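Local structure of ferritin light chain (Trichoplusia ni, 1Z6O) at residues A[161-164]-A[165-169]; A[85-88]-A[89-93]; A[118-121]-A[122-126]; A[67-70]-A[71-74]. The protein stores iron and probably helps nucleate the ferrihydrite core inside a secreted shell of twelve light and twelve heavy chains. All coordinates share one frame; numbering follows the deposited sequence.

Interaction 1: residues A[161-164]-A[165-169]; sequences QYLE and EEFIE. With CA (calcium ion), chain Z; FE (Fe (III) ion), chain Y.
E165 and Q161, one turn apart on helix 157-190, send their polar ends to the same side of the helix, the bent glutamate chain laying its CG 3.6 Å from Q161 CD. There E165 OE2 binds the iron(III) ion at 2.2 Å, while Q161 OE1 (2.5 Å) and E164 OE1 (2.3 Å) take the calcium ion. E164 OE2 is hydrogen-bonded to H144, and the Q161 amide to E169 of a third subunit. E166 turns elsewhere and sets its CG 3.7 Å from Y162 CE1. F167 then directs its ring edge at the face of Y162, an offset edge-to-face pair with centroids 5.5 Å apart and planes at 79°; F167 CE1 and Y162 CZ come closest. Y162 OH is hydrogen-bonded to D89 on helix 70-96. A leucine in place of Y162 would probably leave the F167 edge without an aromatic face and D89 without its hydroxyl mate. Over 165-168 the helix widens into a pi-type turn: L163 O accepts from both F167 N and I168 N, the second bond being straighter (172° against 144° at the hydrogen). E169 ends the segment, its carboxylate engaging Q161 of a second subunit. Equivalent E165, Q161 and E164 side chains of two further subunits complete the metal sites. The bound cations probably offset the mutual repulsion of these gathered carboxylates, in keeping with the three-fold channels of ferritins.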
ATOM      1  N   GLN A 161     -13.111 -37.771  29.855  1.00 15.50           N
ATOM      2  CA  GLN A 161     -12.433 -36.583  29.325  1.00 16.07           C
ATOM      3  C   GLN A 161     -13.398 -35.747  28.478  1.00 16.82           C
ATOM      4  O   GLN A 161     -13.338 -34.515  28.497  1.00 18.19           O
ATOM      5  CB  GLN A 161     -11.203 -36.993  28.493  1.00 17.68           C
ATOM      6  CG  GLN A 161     -10.592 -35.853  27.656  1.00 29.51           C
ATOM      7  CD  GLN A 161      -9.721 -34.854  28.442  1.00 37.88           C
ATOM      8  OE1 GLN A 161      -9.788 -34.738  29.678  1.00 28.38           O
ATOM      9  NE2 GLN A 161      -8.903 -34.112  27.704  1.00 32.52           N
ATOM     10  N   TYR A 162     -14.276 -36.410  27.728  1.00 15.37           N
ATOM     11  CA  TYR A 162     -15.274 -35.694  26.919  1.00 16.12           C
ATOM     12  C   TYR A 162     -16.159 -34.842  27.849  1.00 17.61           C
ATOM     13  O   TYR A 162     -16.396 -33.657  27.591  1.00 17.32           O
ATOM     14  CB  TYR A 162     -16.140 -36.700  26.147  1.00 16.13           C
ATOM     15  CG  TYR A 162     -17.363 -36.102  25.476  1.00 16.94           C
ATOM     16  CD1 TYR A 162     -17.243 -35.096  24.515  1.00 23.63           C
ATOM     17  CD2 TYR A 162     -18.638 -36.574  25.776  1.00 20.14           C
ATOM     18  CE1 TYR A 162     -18.382 -34.573  23.864  1.00 23.03           C
ATOM     19  CE2 TYR A 162     -19.772 -36.067  25.133  1.00 21.52           C
ATOM     20  CZ  TYR A 162     -19.634 -35.071  24.185  1.00 23.62           C
ATOM     21  OH  TYR A 162     -20.763 -34.581  23.569  1.00 23.75           O
ATOM     22  N   LEU A 163     -16.642 -35.435  28.939  1.00 14.90           N
ATOM     23  CA  LEU A 163     -17.474 -34.687  29.883  1.00 17.47           C
ATOM     24  C   LEU A 163     -16.678 -33.558  30.539  1.00 18.12           C
ATOM     25  O   LEU A 163     -17.180 -32.443  30.688  1.00 17.38           O
ATOM     26  CB  LEU A 163     -18.034 -35.615  30.972  1.00 16.15           C
ATOM     27  CG  LEU A 163     -19.058 -36.650  30.480  1.00 20.17           C
ATOM     28  CD1 LEU A 163     -19.338 -37.666  31.592  1.00 17.53           C
ATOM     29  CD2 LEU A 163     -20.353 -35.926  30.051  1.00 21.19           C
ATOM     30  N   GLU A 164     -15.440 -33.844  30.931  1.00 16.15           N
ATOM     31  CA  GLU A 164     -14.597 -32.838  31.573  1.00 17.64           C
ATOM     32  C   GLU A 164     -14.389 -31.624  30.684  1.00 22.08           C
ATOM     33  O   GLU A 164     -14.547 -30.488  31.124  1.00 20.87           O
ATOM     34  CB  GLU A 164     -13.223 -33.437  31.932  1.00 16.80           C
ATOM     35  CG  GLU A 164     -13.294 -34.420  33.113  1.00 15.90           C
ATOM     36  CD  GLU A 164     -12.018 -35.232  33.322  1.00 23.21           C
ATOM     37  OE1 GLU A 164     -10.989 -34.956  32.669  1.00 20.08           O
ATOM     38  OE2 GLU A 164     -12.048 -36.162  34.152  1.00 22.11           O
ATOM     39  N   GLU A 165     -14.050 -31.876  29.426  1.00 16.90           N
ATOM     40  CA  GLU A 165     -13.765 -30.811  28.472  1.00 21.41           C
ATOM     41  C   GLU A 165     -14.971 -30.054  27.918  1.00 24.51           C
ATOM     42  O   GLU A 165     -14.955 -28.829  27.817  1.00 25.27           O
ATOM     43  CB  GLU A 165     -12.998 -31.392  27.281  1.00 22.10           C
ATOM     44  CG  GLU A 165     -11.610 -31.917  27.602  1.00 34.97           C
ATOM     45  CD  GLU A 165     -10.594 -30.797  27.708  1.00 41.05           C
ATOM     46  OE1 GLU A 165     -10.821 -29.752  27.066  1.00 50.88           O
ATOM     47  OE2 GLU A 165      -9.572 -30.963  28.410  1.00 37.09           O
ATOM     48  N   GLU A 166     -16.013 -30.782  27.554  1.00 19.80           N
ATOM     49  CA  GLU A 166     -17.167 -30.159  26.920  1.00 21.36           C
ATOM     50  C   GLU A 166     -18.314 -29.739  27.809  1.00 25.38           C
ATOM     51  O   GLU A 166     -19.168 -28.971  27.378  1.00 21.84           O
ATOM     52  CB  GLU A 166     -17.706 -31.099  25.837  1.00 22.55           C
ATOM     53  CG  GLU A 166     -16.675 -31.463  24.788  1.00 36.28           C
ATOM     54  CD  GLU A 166     -16.113 -30.236  24.092  1.00 53.58           C
ATOM     55  OE1 GLU A 166     -16.916 -29.407  23.604  1.00 54.84           O
ATOM     56  OE2 GLU A 166     -14.873 -30.097  24.034  1.00 56.72           O
ATOM     57  N   PHE A 167     -18.356 -30.235  29.041  1.00 17.55           N
ATOM     58  CA  PHE A 167     -19.468 -29.892  29.919  1.00 17.27           C
ATOM     59  C   PHE A 167     -19.080 -29.351  31.284  1.00 22.02           C
ATOM     60  O   PHE A 167     -19.472 -28.254  31.674  1.00 17.20           O
ATOM     61  CB  PHE A 167     -20.362 -31.122  30.137  1.00 17.77           C
ATOM     62  CG  PHE A 167     -21.022 -31.616  28.878  1.00 20.60           C
ATOM     63  CD1 PHE A 167     -20.340 -32.466  28.002  1.00 21.28           C
ATOM     64  CD2 PHE A 167     -22.287 -31.156  28.522  1.00 19.37           C
ATOM     65  CE1 PHE A 167     -20.912 -32.848  26.778  1.00 23.96           C
ATOM     66  CE2 PHE A 167     -22.868 -31.527  27.302  1.00 21.93           C
ATOM     67  CZ  PHE A 167     -22.175 -32.376  26.429  1.00 21.22           C
ATOM     68  N   ILE A 168     -18.306 -30.150  32.002  1.00 18.48           N
ATOM     69  CA  ILE A 168     -17.918 -29.849  33.367  1.00 18.89           C
ATOM     70  C   ILE A 168     -17.230 -28.509  33.627  1.00 20.73           C
ATOM     71  O   ILE A 168     -17.612 -27.793  34.555  1.00 18.88           O
ATOM     72  CB  ILE A 168     -17.101 -31.049  33.907  1.00 17.72           C
ATOM     73  CG1 ILE A 168     -18.058 -32.245  34.061  1.00 17.79           C
ATOM     74  CG2 ILE A 168     -16.420 -30.706  35.240  1.00 17.82           C
ATOM     75  CD1 ILE A 168     -17.366 -33.593  34.332  1.00 18.16           C
ATOM     76  N   GLU A 169     -16.245 -28.142  32.816  1.00 20.86           N
ATOM     77  CA  GLU A 169     -15.560 -26.866  33.038  1.00 28.60           C
ATOM     78  C   GLU A 169     -16.520 -25.693  32.951  1.00 28.87           C
ATOM     79  O   GLU A 169     -16.546 -24.832  33.829  1.00 30.03           O
ATOM     80  CB  GLU A 169     -14.453 -26.637  32.011  1.00 35.95           C
ATOM     81  CG  GLU A 169     -13.442 -27.744  31.889  1.00 54.14           C
ATOM     82  CD  GLU A 169     -12.338 -27.404  30.890  1.00 70.24           C
ATOM     83  OE1 GLU A 169     -12.661 -26.897  29.790  1.00 72.88           O
ATOM     84  OE2 GLU A 169     -11.150 -27.651  31.202  1.00 68.30           O
TER
HETATM   85 CA    CA Z5302      -8.921 -34.343  32.022  1.00 18.48          CA
HETATM   86 FE    FE Y 301      -7.768 -29.850  27.871  0.78 34.07          FE

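Interaction 2: residues A[85-88]-A[89-93]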
ATOM      1  N   SER A  85     -27.398 -27.043  20.797  1.00 16.27           N
ATOM      2  CA  SER A  85     -26.123 -27.411  20.203  1.00 19.00           C
ATOM      3  C   SER A  85     -25.508 -28.632  20.917  1.00 19.49           C
ATOM      4  O   SER A  85     -24.939 -29.519  20.270  1.00 17.70           O
ATOM      5  CB  SER A  85     -25.177 -26.201  20.266  1.00 25.46           C
ATOM      6  OG  SER A  85     -23.894 -26.554  19.802  1.00 44.48           O
ATOM      7  N   LYS A  86     -25.620 -28.682  22.241  1.00 16.06           N
ATOM      8  CA  LYS A  86     -25.079 -29.816  23.000  1.00 18.83           C
ATOM      9  C   LYS A  86     -25.853 -31.097  22.713  1.00 19.48           C
ATOM     10  O   LYS A  86     -25.293 -32.189  22.753  1.00 17.21           O
ATOM     11  CB  LYS A  86     -25.124 -29.545  24.509  1.00 18.77           C
ATOM     12  CG  LYS A  86     -24.101 -28.506  24.994  1.00 25.86           C
ATOM     13  CD  LYS A  86     -22.674 -28.933  24.678  1.00 40.99           C
ATOM     14  CE  LYS A  86     -21.655 -27.903  25.186  1.00 53.03           C
ATOM     15  NZ  LYS A  86     -20.235 -28.248  24.851  1.00 46.11           N
ATOM     16  N   THR A  87     -27.149 -30.968  22.454  1.00 16.68           N
ATOM     17  CA  THR A  87     -27.964 -32.140  22.143  1.00 17.51           C
ATOM     18  C   THR A  87     -27.370 -32.829  20.909  1.00 19.42           C
ATOM     19  O   THR A  87     -27.166 -34.045  20.891  1.00 16.71           O
ATOM     20  CB  THR A  87     -29.429 -31.745  21.817  1.00 18.02           C
ATOM     21  OG1 THR A  87     -30.036 -31.164  22.978  1.00 16.95           O
ATOM     22  CG2 THR A  87     -30.244 -32.981  21.406  1.00 17.45           C
ATOM     23  N   ILE A  88     -27.092 -32.044  19.875  1.00 15.25           N
ATOM     24  CA  ILE A  88     -26.546 -32.610  18.649  1.00 16.74           C
ATOM     25  C   ILE A  88     -25.139 -33.162  18.876  1.00 18.20           C
ATOM     26  O   ILE A  88     -24.791 -34.232  18.368  1.00 16.70           O
ATOM     27  CB  ILE A  88     -26.557 -31.554  17.523  1.00 16.96           C
ATOM     28  CG1 ILE A  88     -28.017 -31.264  17.130  1.00 19.33           C
ATOM     29  CG2 ILE A  88     -25.777 -32.065  16.295  1.00 16.98           C
ATOM     30  CD1 ILE A  88     -28.178 -30.054  16.208  1.00 22.07           C
ATOM     31  N   ASP A  89     -24.337 -32.445  19.650  1.00 16.06           N
ATOM     32  CA  ASP A  89     -22.982 -32.898  19.944  1.00 16.74           C
ATOM     33  C   ASP A  89     -22.990 -34.245  20.684  1.00 16.86           C
ATOM     34  O   ASP A  89     -22.189 -35.130  20.380  1.00 14.66           O
ATOM     35  CB  ASP A  89     -22.241 -31.862  20.798  1.00 18.03           C
ATOM     36  CG  ASP A  89     -20.751 -32.178  20.919  1.00 37.16           C
ATOM     37  OD1 ASP A  89     -20.293 -32.587  22.008  1.00 36.24           O
ATOM     38  OD2 ASP A  89     -20.038 -32.035  19.905  1.00 43.08           O
ATOM     39  N   ILE A  90     -23.882 -34.406  21.657  1.00 15.01           N
ATOM     40  CA  ILE A  90     -23.938 -35.674  22.397  1.00 14.28           C
ATOM     41  C   ILE A  90     -24.402 -36.811  21.488  1.00 17.12           C
ATOM     42  O   ILE A  90     -23.873 -37.920  21.550  1.00 16.04           O
ATOM     43  CB  ILE A  90     -24.878 -35.568  23.620  1.00 15.24           C
ATOM     44  CG1 ILE A  90     -24.292 -34.571  24.631  1.00 16.76           C
ATOM     45  CG2 ILE A  90     -25.036 -36.954  24.298  1.00 14.87           C
ATOM     46  CD1 ILE A  90     -25.331 -34.067  25.661  1.00 16.19           C
ATOM     47  N   ILE A  91     -25.396 -36.543  20.645  1.00 14.45           N
ATOM     48  CA  ILE A  91     -25.872 -37.564  19.710  1.00 15.81           C
ATOM     49  C   ILE A  91     -24.703 -38.014  18.831  1.00 18.37           C
ATOM     50  O   ILE A  91     -24.523 -39.206  18.581  1.00 16.63           O
ATOM     51  CB  ILE A  91     -27.016 -37.013  18.812  1.00 16.74           C
ATOM     52  CG1 ILE A  91     -28.297 -36.860  19.648  1.00 18.51           C
ATOM     53  CG2 ILE A  91     -27.252 -37.954  17.607  1.00 16.87           C
ATOM     54  CD1 ILE A  91     -29.407 -36.064  18.930  1.00 19.91           C
ATOM     55  N   LYS A  92     -23.905 -37.063  18.359  1.00 15.32           N
ATOM     56  CA  LYS A  92     -22.756 -37.413  17.532  1.00 16.90           C
ATOM     57  C   LYS A  92     -21.716 -38.203  18.328  1.00 18.33           C
ATOM     58  O   LYS A  92     -21.063 -39.091  17.779  1.00 18.79           O
ATOM     59  CB  LYS A  92     -22.110 -36.158  16.932  1.00 17.23           C
ATOM     60  CG  LYS A  92     -22.979 -35.507  15.830  1.00 17.98           C
ATOM     61  CD  LYS A  92     -22.343 -34.223  15.312  1.00 23.86           C
ATOM     62  CE  LYS A  92     -23.143 -33.665  14.128  1.00 28.93           C
ATOM     63  NZ  LYS A  92     -22.596 -32.343  13.671  1.00 32.57           N
ATOM     64  N   HIS A  93     -21.560 -37.901  19.617  1.00 15.57           N
ATOM     65  CA  HIS A  93     -20.584 -38.646  20.414  1.00 16.16           C
ATOM     66  C   HIS A  93     -21.048 -40.090  20.635  1.00 16.86           C
ATOM     67  O   HIS A  93     -20.248 -41.030  20.596  1.00 16.36           O
ATOM     68  CB  HIS A  93     -20.353 -37.981  21.779  1.00 16.63           C
ATOM     69  CG  HIS A  93     -19.049 -38.372  22.401  1.00 20.16           C
ATOM     70  ND1 HIS A  93     -17.873 -37.705  22.134  1.00 22.33           N
ATOM     71  CD2 HIS A  93     -18.716 -39.419  23.195  1.00 18.60           C
ATOM     72  CE1 HIS A  93     -16.871 -38.325  22.735  1.00 23.81           C
ATOM     73  NE2 HIS A  93     -17.355 -39.369  23.385  1.00 18.72           N
TER
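T87 and I91 lie on the buried side of this helical contact: the two side chains run side by side, T87 CG2 lying 4.0 Å from I91 CD1. The methyl of T87 stands anti to the backbone N (its hydroxyl has chi1 -64°), which turns it along the helix to I91 and leaves OG1 to bond A83 O in the preceding turn. The tight spots are against the backbone, I91 CG1 lying 3.3 Å from T87 O and I90 CG1 3.2 Å from K86 O, the carbonyl that also accepts I90 N at 2.8 Å. Both faces serve the ferritin four-helix bundle and its shell: I90 packs on helices 37-61 and 157-190 of its own chain, whereas T87 and I88 meet L40, and I91 meets A44, of a ferritin heavy chain. K86 NZ is hydrogen-bonded to E166 O, and K86 makes a cation-pi contact with F167. The I88 and K92 pair is no wider but lies toward solvent, the exposed and extended K92 running alongside I88 and meeting I88 CG2 mainly through CE, at 3.8 Å. S85, also exposed, contributes through its backbone, D89 N bonding to S85 O at 3.1 Å.

Interaction 3: residues A[118-121]-A[122-126]; sequences AENH and ELEAL
N120 meets E124 and A125 through its CB, which lies 3.6 Å from E124 OE1 and 4.0 Å from A125 CB. Its amide plane stands 81° from the E124 carboxylate, and its polar atoms are used elsewhere: ND2 on T117 O, OD1 on the Y5 hydroxyl of a second subunit. H121 follows at the N-cap of helix 122-148 and carries the main contact. Its backbone N-H gives E124 OE1 a nearly straight bond of 3.0 Å (167° at the hydrogen), received on the anti lone pair, away from OE2. H121 O accepts A125 N at 3.0 Å, the first regular turn of the helix. The imidazole occupies the crowded position between backbone N and carbonyl carbon (chi1 59°), and this rotation folds it back over the turn. E124 CG lies over one ring face, CH-pi in kind, though modelled too close for its detail to be trusted, while L123 N lies in plane at the ring edge, 3.4 Å from H121 CD2. With an alanine in place of H121 the E124 chain would probably lose the ring beside it and its carboxylate be freer to turn, although the backbone donor remained. V8 of the second subunit packs on H121, L123 and E124. The bond from the N-cap amide to the side chain three residues on defines half of a capping box, here starting a bundle helix.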
ATOM      1  N   ALA A 118     -42.792 -21.622  32.317  1.00 24.25           N
ATOM      2  CA  ALA A 118     -42.128 -20.458  31.739  1.00 25.14           C
ATOM      3  C   ALA A 118     -42.621 -19.117  32.275  1.00 25.54           C
ATOM      4  O   ALA A 118     -41.881 -18.133  32.244  1.00 24.67           O
ATOM      5  CB  ALA A 118     -42.268 -20.492  30.214  1.00 23.94           C
ATOM      6  N   GLU A 119     -43.861 -19.067  32.763  1.00 20.51           N
ATOM      7  CA  GLU A 119     -44.411 -17.806  33.281  1.00 22.94           C
ATOM      8  C   GLU A 119     -43.943 -17.578  34.716  1.00 27.16           C
ATOM      9  O   GLU A 119     -44.534 -18.102  35.654  1.00 30.15           O
ATOM     10  CB  GLU A 119     -45.951 -17.829  33.240  1.00 25.56           C
ATOM     11  CG  GLU A 119     -46.542 -18.170  31.872  1.00 25.90           C
ATOM     12  CD  GLU A 119     -46.690 -19.673  31.624  1.00 32.63           C
ATOM     13  OE1 GLU A 119     -46.197 -20.484  32.438  1.00 29.96           O
ATOM     14  OE2 GLU A 119     -47.301 -20.048  30.599  1.00 28.68           O
ATOM     15  N   ASN A 120     -42.885 -16.792  34.891  1.00 22.30           N
ATOM     16  CA  ASN A 120     -42.339 -16.537  36.228  1.00 21.36           C
ATOM     17  C   ASN A 120     -41.910 -15.094  36.363  1.00 24.57           C
ATOM     18  O   ASN A 120     -41.645 -14.434  35.364  1.00 23.93           O
ATOM     19  CB  ASN A 120     -41.052 -17.337  36.470  1.00 25.83           C
ATOM     20  CG  ASN A 120     -41.250 -18.832  36.446  1.00 41.84           C
ATOM     21  OD1 ASN A 120     -42.013 -19.386  37.235  1.00 38.13           O
ATOM     22  ND2 ASN A 120     -40.528 -19.503  35.548  1.00 50.61           N
ATOM     23  N   HIS A 121     -41.813 -14.613  37.599  1.00 21.04           N
ATOM     24  CA  HIS A 121     -41.284 -13.276  37.802  1.00 24.13           C
ATOM     25  C   HIS A 121     -39.755 -13.470  37.696  1.00 23.71           C
ATOM     26  O   HIS A 121     -39.274 -14.607  37.650  1.00 19.11           O
ATOM     27  CB  HIS A 121     -41.726 -12.679  39.155  1.00 27.83           C
ATOM     28  CG  HIS A 121     -41.315 -13.463  40.365  1.00 46.03           C
ATOM     29  ND1 HIS A 121     -42.234 -13.948  41.274  1.00 55.95           N
ATOM     30  CD2 HIS A 121     -40.094 -13.740  40.884  1.00 38.44           C
ATOM     31  CE1 HIS A 121     -41.597 -14.483  42.301  1.00 51.63           C
ATOM     32  NE2 HIS A 121     -40.297 -14.369  42.089  1.00 50.80           N
ATOM     33  N   GLU A 122     -39.001 -12.381  37.636  1.00 19.93           N
ATOM     34  CA  GLU A 122     -37.555 -12.454  37.447  1.00 21.76           C
ATOM     35  C   GLU A 122     -36.760 -13.332  38.408  1.00 22.66           C
ATOM     36  O   GLU A 122     -35.944 -14.142  37.968  1.00 19.77           O
ATOM     37  CB  GLU A 122     -36.964 -11.041  37.426  1.00 20.29           C
ATOM     38  CG  GLU A 122     -37.431 -10.201  36.241  1.00 23.56           C
ATOM     39  CD  GLU A 122     -38.804  -9.554  36.456  1.00 32.34           C
ATOM     40  OE1 GLU A 122     -39.465  -9.843  37.478  1.00 31.40           O
ATOM     41  OE2 GLU A 122     -39.215  -8.749  35.594  1.00 34.99           O
ATOM     42  N   LEU A 123     -36.975 -13.179  39.710  1.00 19.39           N
ATOM     43  CA  LEU A 123     -36.234 -14.002  40.671  1.00 22.59           C
ATOM     44  C   LEU A 123     -36.577 -15.485  40.499  1.00 21.76           C
ATOM     45  O   LEU A 123     -35.687 -16.339  40.508  1.00 18.81           O
ATOM     46  CB  LEU A 123     -36.523 -13.558  42.113  1.00 19.39           C
ATOM     47  CG  LEU A 123     -35.866 -14.422  43.205  1.00 22.28           C
ATOM     48  CD1 LEU A 123     -34.345 -14.439  43.035  1.00 21.80           C
ATOM     49  CD2 LEU A 123     -36.235 -13.867  44.582  1.00 23.36           C
ATOM     50  N   GLU A 124     -37.860 -15.799  40.351  1.00 18.11           N
ATOM     51  CA  GLU A 124     -38.274 -17.193  40.153  1.00 19.49           C
ATOM     52  C   GLU A 124     -37.616 -17.802  38.918  1.00 18.14           C
ATOM     53  O   GLU A 124     -37.189 -18.959  38.941  1.00 19.00           O
ATOM     54  CB  GLU A 124     -39.781 -17.319  39.907  1.00 24.07           C
ATOM     55  CG  GLU A 124     -40.700 -17.130  41.069  1.00 42.04           C
ATOM     56  CD  GLU A 124     -42.163 -17.297  40.642  1.00 59.86           C
ATOM     57  OE1 GLU A 124     -42.601 -16.611  39.680  1.00 41.94           O
ATOM     58  OE2 GLU A 124     -42.873 -18.121  41.263  1.00 65.53           O
ATOM     59  N   ALA A 125     -37.591 -17.042  37.826  1.00 17.55           N
ATOM     60  CA  ALA A 125     -37.013 -17.541  36.575  1.00 19.31           C
ATOM     61  C   ALA A 125     -35.521 -17.834  36.722  1.00 18.25           C
ATOM     62  O   ALA A 125     -35.037 -18.855  36.237  1.00 18.13           O
ATOM     63  CB  ALA A 125     -37.248 -16.527  35.431  1.00 17.24           C
ATOM     64  N   LEU A 126     -34.785 -16.934  37.371  1.00 16.50           N
ATOM     65  CA  LEU A 126     -33.352 -17.153  37.572  1.00 18.38           C
ATOM     66  C   LEU A 126     -33.117 -18.339  38.505  1.00 19.17           C
ATOM     67  O   LEU A 126     -32.174 -19.108  38.310  1.00 18.35           O
ATOM     68  CB  LEU A 126     -32.689 -15.909  38.168  1.00 19.20           C
ATOM     69  CG  LEU A 126     -32.620 -14.656  37.288  1.00 29.23           C
ATOM     70  CD1 LEU A 126     -32.132 -13.487  38.135  1.00 34.00           C
ATOM     71  CD2 LEU A 126     -31.697 -14.873  36.128  1.00 30.76           C
TER

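Interaction 4: residues A[67-70]-A[71-74]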
ATOM      1  N   THR A  67     -43.944  -8.097  29.970  1.00 20.42           N
ATOM      2  CA  THR A  67     -42.687  -8.331  30.686  1.00 20.70           C
ATOM      3  C   THR A  67     -41.607  -7.500  30.028  1.00 20.75           C
ATOM      4  O   THR A  67     -40.910  -6.728  30.692  1.00 21.47           O
ATOM      5  CB  THR A  67     -42.314  -9.817  30.649  1.00 24.96           C
ATOM      6  OG1 THR A  67     -42.322 -10.276  29.286  1.00 27.88           O
ATOM      7  CG2 THR A  67     -43.336 -10.618  31.460  1.00 21.83           C
ATOM      8  N   ASN A  68     -41.468  -7.676  28.715  1.00 18.44           N
ATOM      9  CA  ASN A  68     -40.533  -6.912  27.904  1.00 19.65           C
ATOM     10  C   ASN A  68     -39.151  -6.747  28.547  1.00 24.12           C
ATOM     11  O   ASN A  68     -38.664  -5.624  28.699  1.00 20.87           O
ATOM     12  CB  ASN A  68     -41.156  -5.527  27.609  1.00 18.67           C
ATOM     13  CG  ASN A  68     -40.520  -4.834  26.415  1.00 22.71           C
ATOM     14  OD1 ASN A  68     -40.483  -5.381  25.316  1.00 24.77           O
ATOM     15  ND2 ASN A  68     -40.025  -3.618  26.623  1.00 20.18           N
ATOM     16  N   ARG A  69     -38.529  -7.864  28.921  1.00 19.47           N
ATOM     17  CA  ARG A  69     -37.189  -7.841  29.523  1.00 20.02           C
ATOM     18  C   ARG A  69     -36.224  -8.435  28.502  1.00 20.91           C
ATOM     19  O   ARG A  69     -35.965  -9.644  28.520  1.00 18.83           O
ATOM     20  CB  ARG A  69     -37.159  -8.697  30.788  1.00 19.12           C
ATOM     21  CG  ARG A  69     -38.128  -8.277  31.886  1.00 21.27           C
ATOM     22  CD  ARG A  69     -37.730  -6.943  32.525  1.00 23.72           C
ATOM     23  NE  ARG A  69     -38.447  -6.728  33.782  1.00 27.85           N
ATOM     24  CZ  ARG A  69     -38.536  -5.552  34.403  1.00 28.48           C
ATOM     25  NH1 ARG A  69     -37.950  -4.482  33.888  1.00 28.04           N
ATOM     26  NH2 ARG A  69     -39.244  -5.438  35.519  1.00 27.54           N
ATOM     27  N   ALA A  70     -35.692  -7.597  27.617  1.00 18.05           N
ATOM     28  CA  ALA A  70     -34.781  -8.072  26.576  1.00 21.01           C
ATOM     29  C   ALA A  70     -33.528  -8.769  27.122  1.00 22.04           C
ATOM     30  O   ALA A  70     -33.002  -9.688  26.489  1.00 19.07           O
ATOM     31  CB  ALA A  70     -34.385  -6.912  25.661  1.00 23.24           C
ATOM     32  N   GLY A  71     -33.057  -8.335  28.288  1.00 19.46           N
ATOM     33  CA  GLY A  71     -31.880  -8.941  28.892  1.00 17.99           C
ATOM     34  C   GLY A  71     -32.182 -10.345  29.395  1.00 18.63           C
ATOM     35  O   GLY A  71     -31.404 -11.274  29.167  1.00 17.58           O
ATOM     36  N   PHE A  72     -33.299 -10.511  30.096  1.00 15.96           N
ATOM     37  CA  PHE A  72     -33.674 -11.837  30.583  1.00 18.08           C
ATOM     38  C   PHE A  72     -33.962 -12.753  29.398  1.00 20.17           C
ATOM     39  O   PHE A  72     -33.602 -13.934  29.398  1.00 18.70           O
ATOM     40  CB  PHE A  72     -34.914 -11.763  31.481  1.00 17.11           C
ATOM     41  CG  PHE A  72     -34.613 -11.320  32.886  1.00 20.88           C
ATOM     42  CD1 PHE A  72     -34.373  -9.976  33.172  1.00 20.31           C
ATOM     43  CD2 PHE A  72     -34.525 -12.254  33.916  1.00 24.36           C
ATOM     44  CE1 PHE A  72     -34.046  -9.564  34.462  1.00 22.53           C
ATOM     45  CE2 PHE A  72     -34.196 -11.858  35.216  1.00 24.68           C
ATOM     46  CZ  PHE A  72     -33.955 -10.507  35.491  1.00 21.05           C
ATOM     47  N   SER A  73     -34.605 -12.208  28.375  1.00 18.25           N
ATOM     48  CA  SER A  73     -34.926 -13.008  27.207  1.00 18.51           C
ATOM     49  C   SER A  73     -33.645 -13.494  26.516  1.00 21.11           C
ATOM     50  O   SER A  73     -33.538 -14.656  26.109  1.00 19.42           O
ATOM     51  CB  SER A  73     -35.804 -12.179  26.250  1.00 20.45           C
ATOM     52  OG  SER A  73     -36.268 -12.991  25.204  1.00 26.38           O
ATOM     53  N   LYS A  74     -32.660 -12.609  26.407  1.00 17.69           N
ATOM     54  CA  LYS A  74     -31.381 -12.946  25.782  1.00 19.53           C
ATOM     55  C   LYS A  74     -30.647 -14.027  26.592  1.00 19.47           C
ATOM     56  O   LYS A  74     -30.002 -14.918  26.024  1.00 18.00           O
ATOM     57  CB  LYS A  74     -30.510 -11.689  25.701  1.00 22.44           C
ATOM     58  CG  LYS A  74     -29.191 -11.874  24.978  1.00 31.75           C
ATOM     59  CD  LYS A  74     -28.412 -10.555  24.954  1.00 40.33           C
ATOM     60  CE  LYS A  74     -27.137 -10.681  24.136  1.00 55.03           C
ATOM     61  NZ  LYS A  74     -26.330  -9.429  24.179  1.00 68.02           N
TER
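R69 and F72 make a helix-start contact, R69 standing at the N-cap where the loop after helix 37-61 gives way to helix 70-96. Two backbone bonds establish the first turn. S73 N donates to R69 O at 2.9 Å with 161° at the hydrogen, reaching the oxygen nearly along the C=O axis. K74 N reaches A70 O at the same length but from above the carbonyl plane, 35° out of it. Between the side chains the touch is apolar: R69 CB sits 3.9 Å from both F72 CB and F72 CD1, approaching the ring obliquely. From there the R69 chain bends at chi2 and its guanidinium leaves the turn, NE forming a salt bridge with E122. The S73 CB leans 3.4 Å from R69 O, and because OG is anti to the backbone N its hydroxyl points off to A59 O. The early amides G71 N and F72 N are hydrogen-bonded to the two carboxylate oxygens of D205, whose negative charge probably interacts well with the helix start. Helix 197-211 also meets this turn through L208, which touches F72, and Q209 O, which takes K74 NZ. On another flank F72 packs on E122 and L126 and its ring meets F62, so the turn sits among helices 197-211, 122-148 and the end of 37-61, with the F62 loop beside it.

Interactions 1 and 2 lie nearest the chain's centre and touch each other through polar and apolar side chains that join helix 157-190 to helix 70-96. Interactions 3 and 4 are both helix starts farther out; they touch through a charged pair and the packing of F72. Interactions 1 and 3 are buried, whereas 2 and 4 are partly buried. Helix 70-96 serves both 2 and 4, whose nearest atoms are about 13 Å apart. Their chemistry follows place: metal-binding oxygens at a subunit junction in interaction 1, aliphatic packing in 2, and helix-start bonds in 3 and 4, with a side-chain carboxylate capping the amide in 3.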